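Local coordinates for 3-oxoacyl-[acyl-carrier-protein] synthase (Arabidopsis thaliana, PDB 2IX4) that catalyses the condensation step of mitochondrial fatty acid synthesis, adding two carbons from malonyl-ACP to acyl chains of 4 to at least 16 carbons, at residues Q169-A174 / T190-F195; E258-A263 / A268-E273. All coordinates share one frame; numbering follows the deposited sequence.

Following the chain from its N terminus, contact 1 comes first: it closes the loop that runs from strand 172-173 through Cys179, the predicted active-site cysteine, which lines the hexanoic acid pocket, into helix 181-195, and sets the end of that helix against the strand. Contact 2 opens only after contact 1 has closed, so the two stand in series, neither enclosing nor crossing the other. It closes a much tighter turn, in which the short helix 260-265 joins strand 251-259 to strand 272-281. Their centres lie about 16 Å apart, both at the large mixed sheet, and they meet directly where Ile193 of contact 1 packs CG2 on Glu259 N of contact 2, 3.6 Å away.

Contact 1 (Q169-A174 / T190-F195); sequences QGPNHA and TRMIQF
The terminal methyl of Met192 sits over the face of the His173 imidazole. CE stands 3.5 Å from the ring centroid of His173 and only 11° off the ring normal, a CH-pi contact placed so centrally that all five ring atoms are within 3.9 Å of the methyl. Met192 gets there because its chain is extended beyond CG, reaching out from the helix. The sulfur hangs farther back, with SD 4.9 Å from that centroid, and rests against the neighbouring proline, Met192 SD to Pro171 CB being 3.8 Å. In His173, CG anti to the backbone N (chi1 -176°) places the ring under the Met192 methyl. Both ring nitrogens are engaged: ND1 bonds Ser119 OG and NE2 bonds Asp188 of the second subunit, which together fix the ring's rotation. Replacing His173 by an alanine is likely to leave the Met192 methyl without the ring it rests on, and Ser119 and Asp188 of the second subunit without their imidazole partner. No hydrogen bond crosses between 169-174 and 190-195; the buried contact is CH-pi and van der Waals packing. Met192 also packs on Met279 of the second subunit, at the dimer interface of this thiolase-fold enzyme. Strand 172-173 runs parallel to strand 116-122, Ala174 just after it bonds the second subunit's backbone, and the last turns of helix 181-195 pack Thr190 and Ile193 on strands 3-12 and 251-259.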
ATOM      1  N   GLN A 169       6.717  17.540   4.592  1.00 19.46           N
ATOM      2  CA  GLN A 169       6.532  16.948   5.919  1.00 19.44           C
ATOM      3  C   GLN A 169       5.066  16.747   6.311  1.00 19.64           C
ATOM      4  O   GLN A 169       4.755  16.485   7.478  1.00 19.65           O
ATOM      5  CB  GLN A 169       7.273  17.770   6.978  1.00 19.43           C
ATOM      6  CG  GLN A 169       8.778  17.835   6.754  1.00 19.15           C
ATOM      7  CD  GLN A 169       9.422  19.010   7.459  1.00 19.88           C
ATOM      8  OE1 GLN A 169       9.529  19.028   8.682  1.00 20.25           O
ATOM      9  NE2 GLN A 169       9.866  19.995   6.686  1.00 19.78           N
ATOM     10  N   GLY A 170       4.173  16.867   5.332  1.00 19.71           N
ATOM     11  CA  GLY A 170       2.777  16.482   5.507  1.00 19.96           C
ATOM     12  C   GLY A 170       2.666  14.969   5.472  1.00 20.25           C
ATOM     13  O   GLY A 170       3.687  14.275   5.514  1.00 20.26           O
ATOM     14  N   PRO A 171       1.431  14.439   5.389  1.00 20.49           N
ATOM     15  CA  PRO A 171       1.245  12.985   5.340  1.00 20.67           C
ATOM     16  C   PRO A 171       2.152  12.306   4.307  1.00 21.03           C
ATOM     17  O   PRO A 171       2.179  12.707   3.141  1.00 20.94           O
ATOM     18  CB  PRO A 171      -0.227  12.834   4.949  1.00 20.61           C
ATOM     19  CG  PRO A 171      -0.880  14.067   5.455  1.00 20.28           C
ATOM     20  CD  PRO A 171       0.148  15.164   5.338  1.00 20.38           C
ATOM     21  N   ASN A 172       2.906  11.307   4.765  1.00 21.40           N
ATOM     22  CA  ASN A 172       3.769  10.487   3.920  1.00 21.64           C
ATOM     23  C   ASN A 172       3.086   9.128   3.812  1.00 21.69           C
ATOM     24  O   ASN A 172       3.089   8.345   4.763  1.00 21.85           O
ATOM     25  CB  ASN A 172       5.165  10.378   4.556  1.00 21.92           C
ATOM     26  CG  ASN A 172       6.151   9.547   3.732  1.00 22.67           C
ATOM     27  OD1 ASN A 172       5.768   8.734   2.893  1.00 23.91           O
ATOM     28  ND2 ASN A 172       7.438   9.742   3.997  1.00 23.39           N
ATOM     29  N   HIS A 173       2.506   8.861   2.644  1.00 21.64           N
ATOM     30  CA  HIS A 173       1.491   7.819   2.492  1.00 21.60           C
ATOM     31  C   HIS A 173       1.668   7.026   1.194  1.00 21.58           C
ATOM     32  O   HIS A 173       2.353   7.461   0.264  1.00 21.48           O
ATOM     33  CB  HIS A 173       0.107   8.487   2.541  1.00 21.50           C
ATOM     34  CG  HIS A 173      -1.048   7.532   2.493  1.00 21.85           C
ATOM     35  ND1 HIS A 173      -1.802   7.335   1.355  1.00 22.17           N
ATOM     36  CD2 HIS A 173      -1.600   6.749   3.449  1.00 21.71           C
ATOM     37  CE1 HIS A 173      -2.759   6.459   1.609  1.00 21.66           C
ATOM     38  NE2 HIS A 173      -2.658   6.088   2.872  1.00 21.36           N
ATOM     39  N   ALA A 174       1.070   5.842   1.152  1.00 21.62           N
ATOM     40  CA  ALA A 174       0.929   5.097  -0.084  1.00 21.78           C
ATOM     41  C   ALA A 174      -0.247   4.162   0.066  1.00 22.21           C
ATOM     42  O   ALA A 174      -0.364   3.461   1.072  1.00 21.89           O
ATOM     43  CB  ALA A 174       2.199   4.320  -0.408  1.00 21.82           C
ATOM     44  N   THR A 190      -6.760  13.058  -1.633  1.00 20.63           N
ATOM     45  CA  THR A 190      -7.916  13.952  -1.693  1.00 20.97           C
ATOM     46  C   THR A 190      -8.654  13.995  -0.348  1.00 20.92           C
ATOM     47  O   THR A 190      -8.917  15.078   0.180  1.00 20.89           O
ATOM     48  CB  THR A 190      -8.866  13.535  -2.834  1.00 20.93           C
ATOM     49  OG1 THR A 190      -8.161  13.616  -4.076  1.00 21.82           O
ATOM     50  CG2 THR A 190     -10.098  14.437  -2.901  1.00 21.39           C
ATOM     51  N   ARG A 191      -8.963  12.819   0.205  1.00 20.78           N
ATOM     52  CA  ARG A 191      -9.598  12.716   1.527  1.00 20.84           C
ATOM     53  C   ARG A 191      -8.810  13.445   2.616  1.00 20.84           C
ATOM     54  O   ARG A 191      -9.397  14.061   3.507  1.00 20.99           O
ATOM     55  CB  ARG A 191      -9.786  11.250   1.933  1.00 20.81           C
ATOM     56  CG  ARG A 191     -10.825  10.485   1.134  1.00 20.91           C
ATOM     57  CD  ARG A 191     -12.248  10.759   1.617  1.00 21.51           C
ATOM     58  NE  ARG A 191     -13.234  10.030   0.820  1.00 21.29           N
ATOM     59  CZ  ARG A 191     -13.700  10.437  -0.360  1.00 21.83           C
ATOM     60  NH1 ARG A 191     -13.283  11.580  -0.895  1.00 21.24           N
ATOM     61  NH2 ARG A 191     -14.591   9.696  -1.006  1.00 21.26           N
ATOM     62  N   MET A 192      -7.483  13.367   2.537  1.00 20.66           N
ATOM     63  CA  MET A 192      -6.598  14.040   3.487  1.00 20.85           C
ATOM     64  C   MET A 192      -6.684  15.566   3.397  1.00 20.76           C
ATOM     65  O   MET A 192      -6.717  16.244   4.422  1.00 20.80           O
ATOM     66  CB  MET A 192      -5.149  13.569   3.315  1.00 20.94           C
ATOM     67  CG  MET A 192      -4.925  12.116   3.714  1.00 21.58           C
ATOM     68  SD  MET A 192      -3.307  11.447   3.271  1.00 23.35           S
ATOM     69  CE  MET A 192      -3.572   9.716   3.648  1.00 23.01           C
ATOM     70  N   ILE A 193      -6.713  16.100   2.179  1.00 20.74           N
ATOM     71  CA  ILE A 193      -6.883  17.545   1.982  1.00 20.83           C
ATOM     72  C   ILE A 193      -8.273  17.985   2.453  1.00 20.91           C
ATOM     73  O   ILE A 193      -8.417  19.017   3.114  1.00 20.68           O
ATOM     74  CB  ILE A 193      -6.629  17.971   0.509  1.00 20.93           C
ATOM     75  CG1 ILE A 193      -5.189  17.629   0.097  1.00 20.84           C
ATOM     76  CG2 ILE A 193      -6.889  19.470   0.321  1.00 20.55           C
ATOM     77  CD1 ILE A 193      -4.923  17.682  -1.399  1.00 20.35           C
ATOM     78  N   GLN A 194      -9.283  17.181   2.124  1.00 21.04           N
ATOM     79  CA  GLN A 194     -10.664  17.441   2.534  1.00 21.32           C
ATOM     80  C   GLN A 194     -10.790  17.538   4.052  1.00 21.40           C
ATOM     81  O   GLN A 194     -11.398  18.478   4.565  1.00 21.57           O
ATOM     82  CB  GLN A 194     -11.608  16.360   1.993  1.00 21.25           C
ATOM     83  CG  GLN A 194     -11.960  16.510   0.517  1.00 21.49           C
ATOM     84  CD  GLN A 194     -12.641  15.274  -0.062  1.00 21.89           C
ATOM     85  OE1 GLN A 194     -12.339  14.143   0.315  1.00 21.58           O
ATOM     86  NE2 GLN A 194     -13.558  15.493  -0.993  1.00 22.29           N
ATOM     87  N   PHE A 195     -10.205  16.570   4.760  1.00 21.58           N
ATOM     88  CA  PHE A 195     -10.253  16.532   6.226  1.00 21.56           C
ATOM     89  C   PHE A 195      -9.392  17.611   6.882  1.00 21.33           C
ATOM     90  O   PHE A 195      -9.684  18.041   7.996  1.00 21.41           O
ATOM     91  CB  PHE A 195      -9.843  15.153   6.749  1.00 21.71           C
ATOM     92  CG  PHE A 195     -10.197  14.922   8.194  1.00 22.68           C
ATOM     93  CD1 PHE A 195     -11.447  14.420   8.544  1.00 23.06           C
ATOM     94  CD2 PHE A 195      -9.279  15.201   9.207  1.00 22.92           C
ATOM     95  CE1 PHE A 195     -11.778  14.202   9.884  1.00 23.60           C
ATOM     96  CE2 PHE A 195      -9.600  14.985  10.546  1.00 23.27           C
ATOM     97  CZ  PHE A 195     -10.853  14.484  10.884  1.00 23.75           C
TER

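Contact 2 (E258-A263 / A268-E273); sequences EEYEHA and AKIYAE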
ATOM      1  N   GLU A 258      -4.446  20.163  -4.476  1.00 21.80           N
ATOM      2  CA  GLU A 258      -4.458  21.149  -3.402  1.00 22.19           C
ATOM      3  C   GLU A 258      -5.829  21.741  -3.128  1.00 22.24           C
ATOM      4  O   GLU A 258      -6.698  21.776  -4.000  1.00 22.21           O
ATOM      5  CB  GLU A 258      -3.388  22.242  -3.596  1.00 22.51           C
ATOM      6  CG  GLU A 258      -3.612  23.239  -4.694  1.00 23.32           C
ATOM      7  CD  GLU A 258      -2.466  24.246  -4.791  1.00 24.64           C
ATOM      8  OE1 GLU A 258      -2.372  25.161  -3.941  1.00 25.82           O
ATOM      9  OE2 GLU A 258      -1.653  24.128  -5.728  1.00 25.25           O
ATOM     10  N   GLU A 259      -6.007  22.188  -1.889  1.00 22.33           N
ATOM     11  CA  GLU A 259      -7.243  22.813  -1.453  1.00 22.64           C
ATOM     12  C   GLU A 259      -7.512  24.072  -2.283  1.00 22.72           C
ATOM     13  O   GLU A 259      -6.603  24.860  -2.550  1.00 22.51           O
ATOM     14  CB  GLU A 259      -7.183  23.107   0.053  1.00 22.58           C
ATOM     15  CG  GLU A 259      -8.509  23.516   0.679  1.00 22.82           C
ATOM     16  CD  GLU A 259      -8.768  25.003   0.553  1.00 23.34           C
ATOM     17  OE1 GLU A 259      -7.792  25.782   0.617  1.00 23.57           O
ATOM     18  OE2 GLU A 259      -9.944  25.393   0.384  1.00 23.72           O
ATOM     19  N   TYR A 260      -8.770  24.228  -2.689  1.00 22.94           N
ATOM     20  CA  TYR A 260      -9.195  25.248  -3.649  1.00 23.38           C
ATOM     21  C   TYR A 260      -8.843  26.686  -3.241  1.00 23.57           C
ATOM     22  O   TYR A 260      -8.305  27.451  -4.051  1.00 23.42           O
ATOM     23  CB  TYR A 260     -10.698  25.081  -3.929  1.00 23.65           C
ATOM     24  CG  TYR A 260     -11.293  25.989  -4.991  1.00 24.11           C
ATOM     25  CD1 TYR A 260     -10.577  26.333  -6.141  1.00 24.45           C
ATOM     26  CD2 TYR A 260     -12.595  26.471  -4.858  1.00 24.51           C
ATOM     27  CE1 TYR A 260     -11.132  27.156  -7.113  1.00 24.64           C
ATOM     28  CE2 TYR A 260     -13.161  27.294  -5.826  1.00 24.95           C
ATOM     29  CZ  TYR A 260     -12.424  27.631  -6.948  1.00 24.92           C
ATOM     30  OH  TYR A 260     -12.980  28.442  -7.907  1.00 25.45           O
ATOM     31  N   GLU A 261      -9.130  27.046  -1.994  1.00 23.83           N
ATOM     32  CA  GLU A 261      -8.817  28.395  -1.499  1.00 24.31           C
ATOM     33  C   GLU A 261      -7.312  28.658  -1.458  1.00 24.40           C
ATOM     34  O   GLU A 261      -6.863  29.764  -1.769  1.00 24.50           O
ATOM     35  CB  GLU A 261      -9.443  28.647  -0.121  1.00 24.38           C
ATOM     36  CG  GLU A 261     -10.972  28.630  -0.108  1.00 25.19           C
ATOM     37  CD  GLU A 261     -11.593  29.696  -0.997  1.00 26.37           C
ATOM     38  OE1 GLU A 261     -11.034  30.815  -1.092  1.00 26.56           O
ATOM     39  OE2 GLU A 261     -12.650  29.415  -1.597  1.00 27.03           O
ATOM     40  N   HIS A 262      -6.549  27.634  -1.077  1.00 24.62           N
ATOM     41  CA  HIS A 262      -5.087  27.683  -1.076  1.00 24.85           C
ATOM     42  C   HIS A 262      -4.549  27.970  -2.483  1.00 24.88           C
ATOM     43  O   HIS A 262      -3.669  28.817  -2.658  1.00 24.70           O
ATOM     44  CB  HIS A 262      -4.517  26.362  -0.535  1.00 24.91           C
ATOM     45  CG  HIS A 262      -3.030  26.368  -0.348  1.00 25.58           C
ATOM     46  ND1 HIS A 262      -2.150  26.037  -1.357  1.00 26.24           N
ATOM     47  CD2 HIS A 262      -2.268  26.654   0.735  1.00 25.71           C
ATOM     48  CE1 HIS A 262      -0.911  26.126  -0.906  1.00 26.02           C
ATOM     49  NE2 HIS A 262      -0.955  26.497   0.361  1.00 25.54           N
ATOM     50  N   ALA A 263      -5.098  27.268  -3.476  1.00 24.99           N
ATOM     51  CA  ALA A 263      -4.718  27.450  -4.882  1.00 25.11           C
ATOM     52  C   ALA A 263      -5.044  28.848  -5.409  1.00 25.21           C
ATOM     53  O   ALA A 263      -4.227  29.463  -6.100  1.00 24.97           O
ATOM     54  CB  ALA A 263      -5.382  26.383  -5.755  1.00 25.04           C
ATOM     55  N   ALA A 268      -2.545  30.124  -8.567  1.00 25.37           N
ATOM     56  CA  ALA A 268      -2.167  28.930  -9.312  1.00 25.55           C
ATOM     57  C   ALA A 268      -3.199  28.630 -10.390  1.00 25.75           C
ATOM     58  O   ALA A 268      -4.393  28.864 -10.199  1.00 25.79           O
ATOM     59  CB  ALA A 268      -2.022  27.745  -8.371  1.00 25.49           C
ATOM     60  N   LYS A 269      -2.737  28.120 -11.528  1.00 25.91           N
ATOM     61  CA  LYS A 269      -3.659  27.695 -12.568  1.00 26.03           C
ATOM     62  C   LYS A 269      -4.256  26.349 -12.180  1.00 25.64           C
ATOM     63  O   LYS A 269      -3.570  25.486 -11.635  1.00 25.70           O
ATOM     64  CB  LYS A 269      -3.003  27.679 -13.959  1.00 26.45           C
ATOM     65  CG  LYS A 269      -1.769  26.798 -14.124  1.00 27.76           C
ATOM     66  CD  LYS A 269      -2.097  25.495 -14.848  1.00 29.93           C
ATOM     67  CE  LYS A 269      -0.929  25.025 -15.712  1.00 30.41           C
ATOM     68  NZ  LYS A 269       0.342  24.912 -14.947  1.00 30.99           N
ATOM     69  N   ILE A 270      -5.546  26.199 -12.435  1.00 25.33           N
ATOM     70  CA  ILE A 270      -6.281  25.025 -12.002  1.00 24.97           C
ATOM     71  C   ILE A 270      -6.779  24.253 -13.218  1.00 24.86           C
ATOM     72  O   ILE A 270      -7.462  24.810 -14.080  1.00 24.90           O
ATOM     73  CB  ILE A 270      -7.452  25.421 -11.071  1.00 24.99           C
ATOM     74  CG1 ILE A 270      -6.910  26.041  -9.776  1.00 24.92           C
ATOM     75  CG2 ILE A 270      -8.329  24.218 -10.767  1.00 25.00           C
ATOM     76  CD1 ILE A 270      -7.915  26.877  -9.010  1.00 25.56           C
ATOM     77  N   TYR A 271      -6.421  22.974 -13.283  1.00 24.48           N
ATOM     78  CA  TYR A 271      -6.847  22.107 -14.374  1.00 24.22           C
ATOM     79  C   TYR A 271      -8.310  21.701 -14.219  1.00 24.12           C
ATOM     80  O   TYR A 271      -9.100  21.835 -15.154  1.00 24.09           O
ATOM     81  CB  TYR A 271      -5.967  20.855 -14.447  1.00 24.10           C
ATOM     82  CG  TYR A 271      -4.574  21.088 -14.996  1.00 24.17           C
ATOM     83  CD1 TYR A 271      -3.489  21.259 -14.139  1.00 23.81           C
ATOM     84  CD2 TYR A 271      -4.340  21.128 -16.373  1.00 23.89           C
ATOM     85  CE1 TYR A 271      -2.207  21.467 -14.634  1.00 23.66           C
ATOM     86  CE2 TYR A 271      -3.060  21.336 -16.879  1.00 23.67           C
ATOM     87  CZ  TYR A 271      -1.999  21.505 -16.001  1.00 23.86           C
ATOM     88  OH  TYR A 271      -0.728  21.711 -16.487  1.00 23.56           O
ATOM     89  N   ALA A 272      -8.656  21.212 -13.030  1.00 23.96           N
ATOM     90  CA  ALA A 272      -9.974  20.647 -12.752  1.00 24.01           C
ATOM     91  C   ALA A 272     -10.150  20.442 -11.252  1.00 24.01           C
ATOM     92  O   ALA A 272      -9.196  20.583 -10.488  1.00 23.92           O
ATOM     93  CB  ALA A 272     -10.149  19.311 -13.488  1.00 23.83           C
ATOM     94  N   GLU A 273     -11.373  20.113 -10.841  1.00 23.96           N
ATOM     95  CA  GLU A 273     -11.664  19.720  -9.470  1.00 24.05           C
ATOM     96  C   GLU A 273     -11.845  18.207  -9.424  1.00 24.10           C
ATOM     97  O   GLU A 273     -12.410  17.618 -10.348  1.00 23.88           O
ATOM     98  CB  GLU A 273     -12.935  20.419  -8.972  1.00 24.13           C
ATOM     99  CG  GLU A 273     -13.328  20.076  -7.533  1.00 24.70           C
ATOM    100  CD  GLU A 273     -14.639  20.704  -7.083  1.00 25.64           C
ATOM    101  OE1 GLU A 273     -15.364  21.281  -7.921  1.00 26.65           O
ATOM    102  OE2 GLU A 273     -14.947  20.614  -5.876  1.00 25.87           O
TER
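This is a tight helical connection between two strands of the thiolase-fold sheet: strand 251-259 ends in the short helix 260-265, and the chain turns back through 268-271 into strand 272-281. Strand 3-12 is paired antiparallel with both of them, and its Val4 packs against Tyr260, Ala263 and Ile270. Ile270 carries the apolar part. Its CD1 meets the Tyr260 ring at the edge, in plane, 3.7 Å from Tyr260 CE1, and the two side chains cross at about a right angle. The same methyl reaches Ala263 CB at 4.2 Å. In Ile270, CG1 lies anti to the carbonyl carbon (chi1 -65°), and this puts CD1 against Tyr260 and Ala263. Where the chain leaves the helix, Ala268 N donates to Ala263 O over 3.1 Å, a fairly straight bond at 165° that pins the returning segment to the helix. The opposite end is capped by Glu259 at the N-cap position, whose carboxylate accepts from the backbone: Glu261 N to Glu259 OE2 is 3.0 Å and His262 N to Glu259 OE1 is 2.8 Å, both coming in from above the carboxylate plane. Near the end of the strand, Glu258 is gripped by several partners: OE2 forms a salt bridge with Arg266 and bonds Thr6 OG1, and OE1 accepts from His262, whose ND1 donates in its own ring plane to Glu258 OE1 at 2.7 Å, nearly along the C-O axis.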